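Local coordinates for protein 4-amino-4-deoxychorismate lyase (Legionella pneumophila, PDB 3LUL) that is a pyridoxal-phosphate enzyme of the class IV aminotransferase family, with its cofactor carried as a covalently modified residue of the chain, at residues L188-V193 with R205-C210; W47-N52 with G196-I201; T32-S37 with Y115-H120; D162-N167 with T173-A178. One frame throughout, in Å; residues are numbered along the deposited sequence. Where two conformers were deposited one is given.

Overall arrangement
Contacts 1 and 4 both reach the same large mixed sheet, and their centres lie about 16 Å apart. Contact 4 is a hairpin of that sheet. Contact 1 sets helix 201-212 on it. Contact 2 touches both, and ties the loop after strand 187-190 to helix 43-57 beside the cofactor. Contact 3 stands apart, with its centre about 19 to 21 Å from the other three. It lies where the smaller five-stranded sheet passes into the larger one. Along the chain contact 3 opens first, and contact 2 crosses both it and contact 1. Contact 4 falls between the two segments of contact 2. Contact 2 thus lies at the cofactor, and contact 4 borders it through E174.

Contact 1: residues L188-V193 with R205-C210; sequences LYTPRV and RLISHC
L188 and C210 mark the closest backbone approach, with their CA atoms 9.0 Å apart. Residues 188-190 are extended as a strand. Residues 205-210 are helical, as C210 N to L206 O at 3.0 Å illustrates. The space between the two backbones is spanned by side chains alone. L188 and T190 turn their CB atoms toward the helix, while Y189 between them points to the other side of the strand and makes a cation-pi contact with R226.

L188 carries the closer meeting. Its CD1 branch comes against the sulfur of C210, with CD1 and SG 3.4 Å apart. This is an apolar contact. Both side chains leave anti to their own carbonyl carbons (chi1 -78° in L188, -72° in C210), and the two ends converge between strand and helix.

Strand 187-190, helix 201-212 and strand 217-219 form a beta-alpha-beta unit. The two strands run parallel and are hydrogen-bonded to each other. The helix packs on the sheet that they help to build, and V217 of the second strand also touches C210.

A second, looser touch lies further along. The CB of I207 heads past the strand, but the end of the side chain turns inward, and its CD1 sits 4.3 Å from CG2 of T190. The methyl is the part of T190 that faces the helix. Its hydroxyl OG1 is hydrogen-bonded to L180 O instead. L263 of helix 258-269 packs on C210 and on L206.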
loop_
_atom_site.group_PDB
_atom_site.type_symbol
_atom_site.label_atom_id
_atom_site.label_comp_id
_atom_site.label_asym_id
_atom_site.label_seq_id
_atom_site.Cartn_x
_atom_site.Cartn_y
_atom_site.Cartn_z
ATOM N N LEU B 188 3.101 -11.964 30.544
ATOM C CA LEU B 188 2.622 -11.523 29.235
ATOM C C LEU B 188 3.791 -10.917 28.468
ATOM O O LEU B 188 4.548 -10.154 29.032
ATOM C CB LEU B 188 1.524 -10.475 29.389
ATOM C CG LEU B 188 0.155 -11.024 29.754
ATOM C CD1 LEU B 188 -0.596 -10.067 30.706
ATOM C CD2 LEU B 188 -0.637 -11.322 28.477
ATOM N N TYR B 189 3.905 -11.234 27.175
ATOM C CA TYR B 189 4.924 -10.666 26.295
ATOM C C TYR B 189 4.236 -10.154 25.007
ATOM O O TYR B 189 3.236 -10.730 24.548
ATOM C CB TYR B 189 5.971 -11.713 25.934
ATOM C CG TYR B 189 6.741 -12.271 27.101
ATOM C CD1 TYR B 189 6.257 -13.370 27.822
ATOM C CD2 TYR B 189 7.937 -11.702 27.501
ATOM C CE1 TYR B 189 6.970 -13.888 28.936
ATOM C CE2 TYR B 189 8.658 -12.220 28.580
ATOM C CZ TYR B 189 8.162 -13.308 29.291
ATOM O OH TYR B 189 8.858 -13.826 30.317
ATOM N N THR B 190 4.750 -9.068 24.454
ATOM C CA THR B 190 4.239 -8.532 23.204
ATOM C C THR B 190 5.356 -7.763 22.481
ATOM O O THR B 190 6.251 -7.228 23.125
ATOM C CB THR B 190 3.000 -7.657 23.461
ATOM O OG1 THR B 190 2.297 -7.476 22.244
ATOM C CG2 THR B 190 3.360 -6.288 24.094
ATOM N N PRO B 191 5.359 -7.791 21.143
ATOM C CA PRO B 191 6.418 -7.051 20.444
ATOM C C PRO B 191 6.465 -5.571 20.817
ATOM O O PRO B 191 5.418 -4.962 21.122
ATOM C CB PRO B 191 6.024 -7.252 18.972
ATOM C CG PRO B 191 5.514 -8.632 18.955
ATOM C CD PRO B 191 4.663 -8.701 20.215
ATOM N N ARG B 192 7.674 -5.004 20.810
ATOM C CA ARG B 192 7.901 -3.581 21.052
ATOM C C ARG B 192 7.364 -2.736 19.909
ATOM O O ARG B 192 7.324 -3.201 18.760
ATOM C CB ARG B 192 9.405 -3.307 21.140
ATOM C CG ARG B 192 10.129 -3.971 22.256
ATOM C CD ARG B 192 11.636 -3.617 22.216
ATOM N NE ARG B 192 12.211 -3.779 20.879
ATOM C CZ ARG B 192 13.120 -2.968 20.349
ATOM N NH1 ARG B 192 13.569 -1.930 21.045
ATOM N NH2 ARG B 192 13.571 -3.186 19.119
ATOM N N VAL B 193 6.976 -1.489 20.197
ATOM C CA VAL B 193 6.604 -0.549 19.141
ATOM C C VAL B 193 7.763 -0.446 18.128
ATOM O O VAL B 193 7.527 -0.427 16.945
ATOM C CB VAL B 193 6.245 0.857 19.684
ATOM C CG1 VAL B 193 5.781 1.761 18.544
ATOM C CG2 VAL B 193 5.150 0.770 20.718
ATOM N N ARG B 205 -4.476 -0.392 25.621
ATOM C CA ARG B 205 -5.435 -0.528 26.741
ATOM C C ARG B 205 -5.094 -1.731 27.610
ATOM O O ARG B 205 -5.130 -1.654 28.839
ATOM C CB ARG B 205 -6.875 -0.671 26.239
ATOM C CG ARG B 205 -7.489 0.612 25.623
ATOM C CD ARG B 205 -8.764 0.239 24.879
ATOM N NE ARG B 205 -9.688 -0.448 25.784
ATOM C CZ ARG B 205 -10.617 -1.339 25.425
ATOM N NH1 ARG B 205 -10.826 -1.665 24.154
ATOM N NH2 ARG B 205 -11.385 -1.891 26.368
ATOM N N LEU B 206 -4.746 -2.833 26.964
ATOM C CA LEU B 206 -4.406 -4.066 27.669
ATOM C C LEU B 206 -3.162 -3.864 28.547
ATOM O O LEU B 206 -3.145 -4.244 29.712
ATOM C CB LEU B 206 -4.208 -5.201 26.656
ATOM C CG LEU B 206 -4.087 -6.624 27.170
ATOM C CD1 LEU B 206 -4.472 -7.561 26.069
ATOM C CD2 LEU B 206 -2.695 -6.934 27.704
ATOM N N ILE B 207 -2.132 -3.239 27.983
ATOM C CA ILE B 207 -0.923 -2.910 28.741
ATOM C C ILE B 207 -1.240 -2.033 29.968
ATOM O O ILE B 207 -0.760 -2.315 31.055
ATOM C CB ILE B 207 0.159 -2.274 27.833
ATOM C CG1 ILE B 207 0.669 -3.313 26.831
ATOM C CG2 ILE B 207 1.356 -1.754 28.649
ATOM C CD1 ILE B 207 1.481 -2.728 25.690
ATOM N N SER B 208 -2.076 -1.017 29.786
ATOM C CA SER B 208 -2.500 -0.136 30.890
ATOM C C SER B 208 -3.195 -0.925 31.983
ATOM O O SER B 208 -2.871 -0.778 33.150
ATOM C CB SER B 208 -3.431 0.982 30.391
ATOM O OG SER B 208 -2.724 1.942 29.638
ATOM N N HIS B 209 -4.169 -1.753 31.604
ATOM C CA HIS B 209 -4.831 -2.637 32.555
ATOM C C HIS B 209 -3.849 -3.509 33.344
ATOM O O HIS B 209 -4.007 -3.664 34.550
ATOM C CB HIS B 209 -5.869 -3.556 31.879
ATOM C CG HIS B 209 -7.168 -2.877 31.571
ATOM N ND1 HIS B 209 -7.956 -2.309 32.545
ATOM C CD2 HIS B 209 -7.822 -2.691 30.398
ATOM C CE1 HIS B 209 -9.028 -1.780 31.983
ATOM N NE2 HIS B 209 -8.969 -1.993 30.678
ATOM N N CYS B 210 -2.852 -4.082 32.674
ATOM C CA CYS B 210 -1.885 -4.952 33.346
ATOM C C CYS B 210 -1.094 -4.135 34.361
ATOM O O CYS B 210 -0.897 -4.573 35.494
ATOM C CB CYS B 210 -0.934 -5.608 32.339
ATOM S SG CYS B 210 -1.753 -6.888 31.350
#

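Contact 2: residues W47-N52 with G196-I201; sequences WERLGN and GILPGI
R49 reaches from helix 43-57 to the loop 196-201, and its flat guanidinium group organises the whole contact. The side chain starts anti to the backbone N (chi1 -179°) and stays extended until it bends at chi3. Its end then lies beside L198, P199 and I201. I201 comes over one face of the guanidinium, with CD1 3.5 Å from NH2 and set toward the rim. The I201 and R49 side chains cross obliquely. L198 crosses R49 at about a right angle, and its CD1 lies 3.4 Å from NH1.

P199 sits at the edge. NH1 donates to P199 O at 3.2 Å, and the bond is bent, with 138° at the hydrogen. The oxygen lies near the guanidinium plane, but the nitrogen stands above the carbonyl plane, 43° out of it. P199 is the centre of an inverse gamma turn.

NH1 has a further partner in OP1 of the modified residue LLP at position 141. NH2 forms a salt bridge with E31. These bonds probably fix the rotation of the guanidinium.

G200 is the N-cap of helix 201-212. I201 N, the first helical amide, also donates to OP1. An arginine and a helix N-terminus thus hold the cofactor phosphate together, an arrangement characteristic of the phosphate-binding site in this family of pyridoxal-phosphate enzymes.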
loop_
_atom_site.group_PDB
_atom_site.type_symbol
_atom_site.label_atom_id
_atom_site.label_comp_id
_atom_site.label_asym_id
_atom_site.label_seq_id
_atom_site.Cartn_x
_atom_site.Cartn_y
_atom_site.Cartn_z
ATOM N N TRP B 47 -9.433 9.098 17.448
ATOM C CA TRP B 47 -9.184 10.473 16.936
ATOM C C TRP B 47 -7.727 10.879 17.076
ATOM O O TRP B 47 -7.133 11.496 16.194
ATOM C CB TRP B 47 -10.106 11.433 17.712
ATOM C CG TRP B 47 -9.974 12.876 17.410
ATOM C CD1 TRP B 47 -10.561 13.564 16.368
ATOM C CD2 TRP B 47 -9.199 13.825 18.135
ATOM N NE1 TRP B 47 -10.222 14.894 16.435
ATOM C CE2 TRP B 47 -9.376 15.082 17.502
ATOM C CE3 TRP B 47 -8.376 13.743 19.265
ATOM C CZ2 TRP B 47 -8.747 16.232 17.955
ATOM C CZ3 TRP B 47 -7.751 14.886 19.717
ATOM C CH2 TRP B 47 -7.952 16.120 19.071
ATOM N N GLU B 48 -7.149 10.559 18.225
ATOM C CA GLU B 48 -5.757 10.926 18.514
ATOM C C GLU B 48 -4.812 10.278 17.521
ATOM O O GLU B 48 -3.918 10.911 16.981
ATOM C CB GLU B 48 -5.404 10.477 19.926
ATOM C CG GLU B 48 -3.967 10.663 20.358
ATOM C CD GLU B 48 -3.689 10.106 21.759
ATOM O OE1 GLU B 48 -4.202 9.015 22.130
ATOM O OE2 GLU B 48 -2.950 10.779 22.497
ATOM N N ARG B 49 -4.977 8.974 17.334
ATOM C CA ARG B 49 -4.100 8.226 16.455
ATOM C C ARG B 49 -4.256 8.703 15.015
ATOM O O ARG B 49 -3.288 8.925 14.316
ATOM C CB ARG B 49 -4.397 6.719 16.533
ATOM C CG ARG B 49 -3.471 5.914 15.621
ATOM C CD ARG B 49 -3.527 4.432 15.904
ATOM N NE ARG B 49 -4.842 3.867 15.588
ATOM C CZ ARG B 49 -5.194 2.620 15.886
ATOM N NH1 ARG B 49 -4.307 1.768 16.424
ATOM N NH2 ARG B 49 -6.411 2.199 15.597
ATOM N N LEU B 50 -5.494 8.881 14.582
ATOM C CA LEU B 50 -5.756 9.351 13.196
ATOM C C LEU B 50 -5.103 10.696 12.983
ATOM O O LEU B 50 -4.446 10.892 11.958
ATOM C CB LEU B 50 -7.255 9.385 12.873
ATOM C CG LEU B 50 -7.708 9.869 11.490
ATOM C CD1 LEU B 50 -6.980 9.114 10.400
ATOM C CD2 LEU B 50 -9.241 9.750 11.387
ATOM N N GLY B 51 -5.225 11.599 13.964
ATOM C CA GLY B 51 -4.637 12.929 13.841
ATOM C C GLY B 51 -3.120 12.899 13.839
ATOM O O GLY B 51 -2.485 13.637 13.086
ATOM N N ASN B 52 -2.536 12.060 14.687
ATOM C CA ASN B 52 -1.065 11.890 14.732
ATOM C C ASN B 52 -0.494 11.396 13.395
ATOM O O ASN B 52 0.508 11.922 12.902
ATOM C CB ASN B 52 -0.629 10.914 15.829
ATOM C CG ASN B 52 -0.752 11.488 17.218
ATOM O OD1 ASN B 52 -0.858 12.695 17.390
ATOM N ND2 ASN B 52 -0.756 10.609 18.229
ATOM N N GLY B 196 8.432 -2.463 14.682
ATOM C CA GLY B 196 7.788 -2.066 13.450
ATOM C C GLY B 196 6.344 -2.533 13.341
ATOM O O GLY B 196 5.955 -3.192 12.374
ATOM N N ILE B 197 5.574 -2.283 14.390
ATOM C CA ILE B 197 4.184 -2.713 14.471
ATOM C C ILE B 197 3.261 -1.516 14.440
ATOM O O ILE B 197 3.697 -0.372 14.643
ATOM C CB ILE B 197 3.895 -3.494 15.802
ATOM C CG1 ILE B 197 4.171 -2.618 17.026
ATOM C CG2 ILE B 197 4.722 -4.795 15.850
ATOM C CD1 ILE B 197 3.669 -3.197 18.379
ATOM N N LEU B 198 2.008 -1.780 14.139
ATOM C CA LEU B 198 0.937 -0.807 14.322
ATOM C C LEU B 198 0.699 -0.726 15.828
ATOM O O LEU B 198 0.428 -1.751 16.450
ATOM C CB LEU B 198 -0.321 -1.279 13.591
ATOM C CG LEU B 198 -1.372 -0.259 13.174
ATOM C CD1 LEU B 198 -2.145 0.212 14.349
ATOM C CD2 LEU B 198 -0.726 0.952 12.440
ATOM N N PRO B 199 0.799 0.487 16.421
ATOM C CA PRO B 199 0.553 0.657 17.861
ATOM C C PRO B 199 -0.929 0.585 18.157
ATOM O O PRO B 199 -1.628 1.595 18.179
ATOM C CB PRO B 199 1.098 2.051 18.143
ATOM C CG PRO B 199 0.843 2.803 16.835
ATOM C CD PRO B 199 0.995 1.791 15.736
ATOM N N GLY B 200 -1.437 -0.630 18.326
ATOM C CA GLY B 200 -2.876 -0.796 18.471
ATOM C C GLY B 200 -3.418 -0.125 19.722
ATOM O O GLY B 200 -2.732 -0.023 20.781
ATOM N N ILE B 201 -4.658 0.344 19.596
ATOM C CA ILE B 201 -5.378 0.912 20.738
ATOM C C ILE B 201 -5.696 -0.190 21.758
ATOM O O ILE B 201 -5.630 0.048 22.952
ATOM C CB ILE B 201 -6.660 1.646 20.295
ATOM C CG1 ILE B 201 -6.258 2.951 19.557
ATOM C CG2 ILE B 201 -7.606 1.990 21.475
ATOM C CD1 ILE B 201 -7.382 3.553 18.730
#

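Contact 3: residues T32-S37 with Y115-H120; sequences TIRVNS and YSIQKH. With PO4 (phosphate ion), chain G.
Between Y115 and I117, the two residues that meet R34, S116 binds a phosphate ion with its OG 2.6 Å from O2 of the ion. S116 N donates to O4 of the same ion at 3.0 Å. The serine OG lies beside its own backbone N, and this lets both groups face the phosphate, which probably comes from the crystallisation liquor.

R34 stretches out from strand 28-36 with its chain extended from CG to NE. Y115 meets it from the flank. The Y115 OH lies 3.8 Å from R34 CG and equally near CD, and the ring and guanidinium planes stand 78° apart. The arginine atoms nearest the hydroxyl are carbons, so this is packing; its hydrogen bond goes to L239 O.

Strand 28-36 belongs to the five-stranded sheet. Segment 115-120 is the loop that leads from that sheet, after strand 106-113, to strand 122-131 of the larger one. The contact thus lies at the linker between the two parts of the fold, as in other two-domain class IV enzymes.

I117 covers the end of the arginine. Its CD1 lies over one face of the guanidinium, tightly packed at 3.2 Å from R34 NH2. N36 steadies the group from its own strand: R34 NE donates to N36 OD1 at 2.8 Å, on a lone pair in the amide plane. The bond is bent (131° at the hydrogen). R97 of the second subunit packs on Y115.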
loop_
_atom_site.group_PDB
_atom_site.type_symbol
_atom_site.label_atom_id
_atom_site.label_comp_id
_atom_site.label_asym_id
_atom_site.label_seq_id
_atom_site.Cartn_x
_atom_site.Cartn_y
_atom_site.Cartn_z
ATOM N N THR B 32 -11.007 1.986 12.621
ATOM C CA THR B 32 -12.147 1.097 12.743
ATOM C C THR B 32 -12.533 1.057 14.233
ATOM O O THR B 32 -11.749 0.692 15.089
ATOM C CB THR B 32 -11.867 -0.289 12.083
ATOM O OG1 THR B 32 -12.979 -1.160 12.287
ATOM C CG2 THR B 32 -10.596 -0.928 12.618
ATOM N N ILE B 33 -13.747 1.502 14.511
ATOM C CA ILE B 33 -14.202 1.827 15.856
ATOM C C ILE B 33 -15.346 0.879 16.233
ATOM O O ILE B 33 -16.319 0.756 15.517
ATOM C CB ILE B 33 -14.690 3.263 15.925
ATOM C CG1 ILE B 33 -13.615 4.262 15.511
ATOM C CG2 ILE B 33 -15.181 3.643 17.339
ATOM C CD1 ILE B 33 -14.195 5.570 14.946
ATOM N N ARG B 34 -15.195 0.223 17.364
ATOM C CA ARG B 34 -16.253 -0.600 17.886
ATOM C C ARG B 34 -17.370 0.273 18.443
ATOM O O ARG B 34 -17.113 1.275 19.117
ATOM C CB ARG B 34 -15.712 -1.514 18.955
ATOM C CG ARG B 34 -16.759 -2.512 19.480
ATOM C CD ARG B 34 -16.060 -3.644 20.209
ATOM N NE ARG B 34 -16.998 -4.554 20.872
ATOM C CZ ARG B 34 -16.669 -5.706 21.472
ATOM N NH1 ARG B 34 -15.405 -6.155 21.506
ATOM N NH2 ARG B 34 -17.629 -6.431 22.042
ATOM N N VAL B 35 -18.617 -0.110 18.175
ATOM C CA VAL B 35 -19.762 0.569 18.751
ATOM C C VAL B 35 -20.461 -0.438 19.673
ATOM O O VAL B 35 -20.797 -1.553 19.228
ATOM C CB VAL B 35 -20.713 1.105 17.694
ATOM C CG1 VAL B 35 -21.970 1.669 18.361
ATOM C CG2 VAL B 35 -20.027 2.174 16.886
ATOM N N ASN B 36 -20.606 -0.048 20.950
ATOM C CA ASN B 36 -21.243 -0.867 21.980
ATOM C C ASN B 36 -22.389 -0.086 22.583
ATOM O O ASN B 36 -22.204 1.025 23.030
ATOM C CB ASN B 36 -20.270 -1.231 23.119
ATOM C CG ASN B 36 -18.993 -1.909 22.640
ATOM O OD1 ASN B 36 -19.020 -3.024 22.118
ATOM N ND2 ASN B 36 -17.847 -1.262 22.876
ATOM N N SER B 37 -23.588 -0.649 22.565
ATOM C CA SER B 37 -24.771 -0.021 23.139
ATOM C C SER B 37 -24.977 1.411 22.629
ATOM O O SER B 37 -25.295 2.329 23.394
ATOM C CB SER B 37 -24.735 -0.110 24.668
ATOM O OG SER B 37 -24.411 -1.429 25.110
ATOM N N TYR B 115 -21.504 -6.645 12.424
ATOM C CA TYR B 115 -20.634 -7.819 12.299
ATOM C C TYR B 115 -20.742 -8.699 13.541
ATOM O O TYR B 115 -21.142 -8.216 14.597
ATOM C CB TYR B 115 -19.185 -7.376 12.098
ATOM C CG TYR B 115 -18.567 -6.763 13.336
ATOM C CD1 TYR B 115 -18.798 -5.441 13.669
ATOM C CD2 TYR B 115 -17.776 -7.524 14.184
ATOM C CE1 TYR B 115 -18.245 -4.894 14.816
ATOM C CE2 TYR B 115 -17.214 -6.987 15.316
ATOM C CZ TYR B 115 -17.439 -5.665 15.630
ATOM O OH TYR B 115 -16.887 -5.144 16.764
ATOM N N SER B 116 -20.398 -9.979 13.389
ATOM C CA SER B 116 -20.382 -10.953 14.483
ATOM C C SER B 116 -18.975 -11.096 15.072
ATOM O O SER B 116 -18.009 -11.220 14.338
ATOM C CB SER B 116 -20.846 -12.345 14.001
ATOM O OG SER B 116 -22.230 -12.383 13.658
ATOM N N ILE B 117 -18.874 -11.097 16.398
ATOM C CA ILE B 117 -17.628 -11.430 17.069
ATOM C C ILE B 117 -17.372 -12.928 16.898
ATOM O O ILE B 117 -18.205 -13.740 17.220
ATOM C CB ILE B 117 -17.610 -10.958 18.546
ATOM C CG1 ILE B 117 -17.514 -9.421 18.583
ATOM C CG2 ILE B 117 -16.403 -11.541 19.297
ATOM C CD1 ILE B 117 -17.821 -8.788 19.937
ATOM N N GLN B 118 -16.223 -13.259 16.314
ATOM C CA GLN B 118 -15.812 -14.637 16.066
ATOM C C GLN B 118 -15.177 -15.220 17.337
ATOM O O GLN B 118 -14.217 -14.657 17.854
ATOM C CB GLN B 118 -14.812 -14.665 14.923
ATOM C CG GLN B 118 -15.417 -14.246 13.574
ATOM C CD GLN B 118 -14.622 -13.134 12.873
ATOM O OE1 GLN B 118 -13.383 -13.114 12.896
ATOM N NE2 GLN B 118 -15.339 -12.205 12.238
ATOM N N LYS B 119 -15.708 -16.327 17.849
ATOM C CA LYS B 119 -15.192 -16.893 19.130
ATOM C C LYS B 119 -14.392 -18.213 19.000
ATOM O O LYS B 119 -13.696 -18.603 19.955
ATOM C CB LYS B 119 -16.266 -16.951 20.233
ATOM C CG LYS B 119 -17.691 -17.366 19.808
ATOM C CD LYS B 119 -18.717 -16.815 20.801
ATOM C CE LYS B 119 -20.002 -17.642 20.835
ATOM N NZ LYS B 119 -20.599 -17.845 19.480
ATOM N N HIS B 120 -14.457 -18.854 17.832
ATOM C CA HIS B 120 -13.557 -19.965 17.506
ATOM C C HIS B 120 -12.075 -19.496 17.494
ATOM O O HIS B 120 -11.763 -18.409 16.995
ATOM C CB HIS B 120 -13.974 -20.667 16.187
ATOM C CG HIS B 120 -13.944 -19.798 14.958
ATOM N ND1 HIS B 120 -13.123 -20.069 13.883
ATOM C CD2 HIS B 120 -14.661 -18.700 14.608
ATOM C CE1 HIS B 120 -13.316 -19.167 12.938
ATOM N NE2 HIS B 120 -14.239 -18.321 13.355
HETATM P P PO4 G . -21.910 -11.581 10.246
HETATM O O1 PO4 G . -22.334 -10.139 10.069
HETATM O O2 PO4 G . -22.855 -12.295 11.179
HETATM O O3 PO4 G . -21.910 -12.310 8.937
HETATM O O4 PO4 G . -20.505 -11.525 10.820
#

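Contact 4: residues D162-N167 with T173-A178; sequences DALFFN and TETTCA
F165 runs alongside the backbone of E174, T175 and T176 from its CB to the end of its ring. CB lies 3.5 Å from T173 OG1. CD2 comes 3.4 Å from E174 O. CE2 follows at 3.9 Å from T175 C and equally near T176 N, and CZ ends 4.2 Å from T176 CG2. The backbone meets the ring at its edge. The first torsion (chi1 -55°) places CG beside the backbone N and turns the ring toward T176.

The F165 backbone is held as well. Its N donates to E174 O at 3.0 Å, nearly along the C=O axis, and its O accepts from T173 N at 2.9 Å. These bonds join the two arms of an antiparallel hairpin.

At the far end D162 receives two threonine hydroxyls. T176 OG1 donates to OD1 at a short 2.5 Å, while A163 N reaches OD1 from the opposite face of the carboxylate. T175 OG1 donates to OD2 at 3.2 Å. The same T175 oxygen accepts from C177 N in an ST turn. The carboxylate thus ties the start of strand 162-167 to the turn after strand 172-175.

Strand 162-167 lies parallel to strand 122-131. A163, F165 and T176 face helix 146-157, and F165 makes a cation-pi contact with R131. L164 and F166 pack on helix 224-228.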
loop_
_atom_site.group_PDB
_atom_site.type_symbol
_atom_site.label_atom_id
_atom_site.label_comp_id
_atom_site.label_asym_id
_atom_site.label_seq_id
_atom_site.Cartn_x
_atom_site.Cartn_y
_atom_site.Cartn_z
ATOM N N ASP B 162 -5.427 -16.577 9.282
ATOM C CA ASP B 162 -4.780 -15.256 9.238
ATOM C C ASP B 162 -3.291 -15.523 9.135
ATOM O O ASP B 162 -2.849 -16.684 9.272
ATOM C CB ASP B 162 -5.178 -14.454 10.480
ATOM C CG ASP B 162 -4.922 -12.927 10.366
ATOM O OD1 ASP B 162 -4.374 -12.441 9.339
ATOM O OD2 ASP B 162 -5.258 -12.240 11.367
ATOM N N ALA B 163 -2.534 -14.467 8.838
ATOM C CA ALA B 163 -1.107 -14.521 8.586
ATOM C C ALA B 163 -0.384 -13.657 9.599
ATOM O O ALA B 163 -0.897 -12.601 9.992
ATOM C CB ALA B 163 -0.814 -13.990 7.190
ATOM N N LEU B 164 0.797 -14.111 10.000
ATOM C CA LEU B 164 1.685 -13.465 10.938
ATOM C C LEU B 164 2.976 -13.019 10.235
ATOM O O LEU B 164 3.655 -13.817 9.550
ATOM C CB LEU B 164 2.021 -14.417 12.074
ATOM C CG LEU B 164 2.819 -13.858 13.232
ATOM C CD1 LEU B 164 2.027 -12.792 14.033
ATOM C CD2 LEU B 164 3.208 -15.052 14.165
ATOM N N PHE B 165 3.293 -11.742 10.383
ATOM C CA PHE B 165 4.496 -11.141 9.812
ATOM C C PHE B 165 5.654 -11.013 10.811
ATOM O O PHE B 165 5.461 -10.787 12.022
ATOM C CB PHE B 165 4.200 -9.755 9.253
ATOM C CG PHE B 165 3.089 -9.743 8.256
ATOM C CD1 PHE B 165 3.337 -9.981 6.906
ATOM C CD2 PHE B 165 1.797 -9.500 8.650
ATOM C CE1 PHE B 165 2.318 -9.952 5.952
ATOM C CE2 PHE B 165 0.747 -9.477 7.699
ATOM C CZ PHE B 165 1.014 -9.722 6.344
ATOM N N PHE B 166 6.843 -11.128 10.240
ATOM C CA PHE B 166 8.113 -10.943 10.886
ATOM C C PHE B 166 8.925 -9.801 10.228
ATOM O O PHE B 166 8.738 -9.473 9.029
ATOM C CB PHE B 166 8.886 -12.240 10.836
ATOM C CG PHE B 166 8.266 -13.353 11.673
ATOM C CD1 PHE B 166 7.145 -14.042 11.223
ATOM C CD2 PHE B 166 8.803 -13.693 12.911
ATOM C CE1 PHE B 166 6.543 -15.055 12.031
ATOM C CE2 PHE B 166 8.211 -14.703 13.693
ATOM C CZ PHE B 166 7.100 -15.372 13.241
ATOM N N ASN B 167 9.780 -9.169 11.028
ATOM C CA ASN B 167 10.664 -8.132 10.515
ATOM C C ASN B 167 11.982 -8.758 10.034
ATOM O O ASN B 167 12.183 -9.980 10.159
ATOM C CB ASN B 167 10.857 -6.931 11.483
ATOM C CG ASN B 167 11.606 -7.270 12.756
ATOM O OD1 ASN B 167 12.383 -8.216 12.807
ATOM N ND2 ASN B 167 11.403 -6.440 13.788
ATOM N N THR B 173 6.045 -9.313 14.431
ATOM C CA THR B 173 5.403 -7.995 14.498
ATOM C C THR B 173 3.909 -8.168 14.853
ATOM O O THR B 173 3.536 -8.050 16.013
ATOM C CB THR B 173 5.651 -7.140 13.240
ATOM O OG1 THR B 173 5.108 -7.762 12.043
ATOM C CG2 THR B 173 7.138 -6.939 13.097
ATOM N N GLU B 174 3.089 -8.492 13.865
ATOM C CA GLU B 174 1.631 -8.502 14.023
ATOM C C GLU B 174 1.026 -9.334 12.927
ATOM O O GLU B 174 1.745 -9.799 12.040
ATOM C CB GLU B 174 1.123 -7.059 13.920
ATOM C CG GLU B 174 1.434 -6.444 12.588
ATOM C CD GLU B 174 1.293 -4.940 12.555
ATOM O OE1 GLU B 174 0.874 -4.347 13.566
ATOM O OE2 GLU B 174 1.550 -4.377 11.477
ATOM N N THR B 175 -0.296 -9.529 12.968
ATOM C CA THR B 175 -0.994 -10.160 11.863
ATOM C C THR B 175 -1.503 -9.146 10.820
ATOM O O THR B 175 -1.083 -7.986 10.803
ATOM C CB THR B 175 -2.183 -11.060 12.365
ATOM O OG1 THR B 175 -3.266 -10.244 12.813
ATOM C CG2 THR B 175 -1.702 -12.046 13.471
ATOM N N THR B 176 -2.395 -9.590 9.947
ATOM C CA THR B 176 -3.047 -8.690 8.972
ATOM C C THR B 176 -3.987 -7.658 9.591
ATOM O O THR B 176 -4.360 -6.678 8.940
ATOM C CB THR B 176 -3.861 -9.460 7.941
ATOM O OG1 THR B 176 -4.994 -10.099 8.561
ATOM C CG2 THR B 176 -2.985 -10.496 7.213
ATOM N N CYS B 177 -4.418 -7.898 10.828
ATOM C CA CYS B 177 -5.431 -7.037 11.444
ATOM C C CYS B 177 -5.370 -6.924 12.962
ATOM O O CYS B 177 -6.280 -6.360 13.567
ATOM C CB CYS B 177 -6.810 -7.578 11.031
ATOM S SG CYS B 177 -7.178 -9.184 11.760
ATOM N N ALA B 178 -4.297 -7.400 13.583
ATOM C CA ALA B 178 -4.266 -7.517 15.023
ATOM C C ALA B 178 -2.845 -7.587 15.561
ATOM O O ALA B 178 -1.916 -8.030 14.859
ATOM C CB ALA B 178 -5.100 -8.742 15.465
#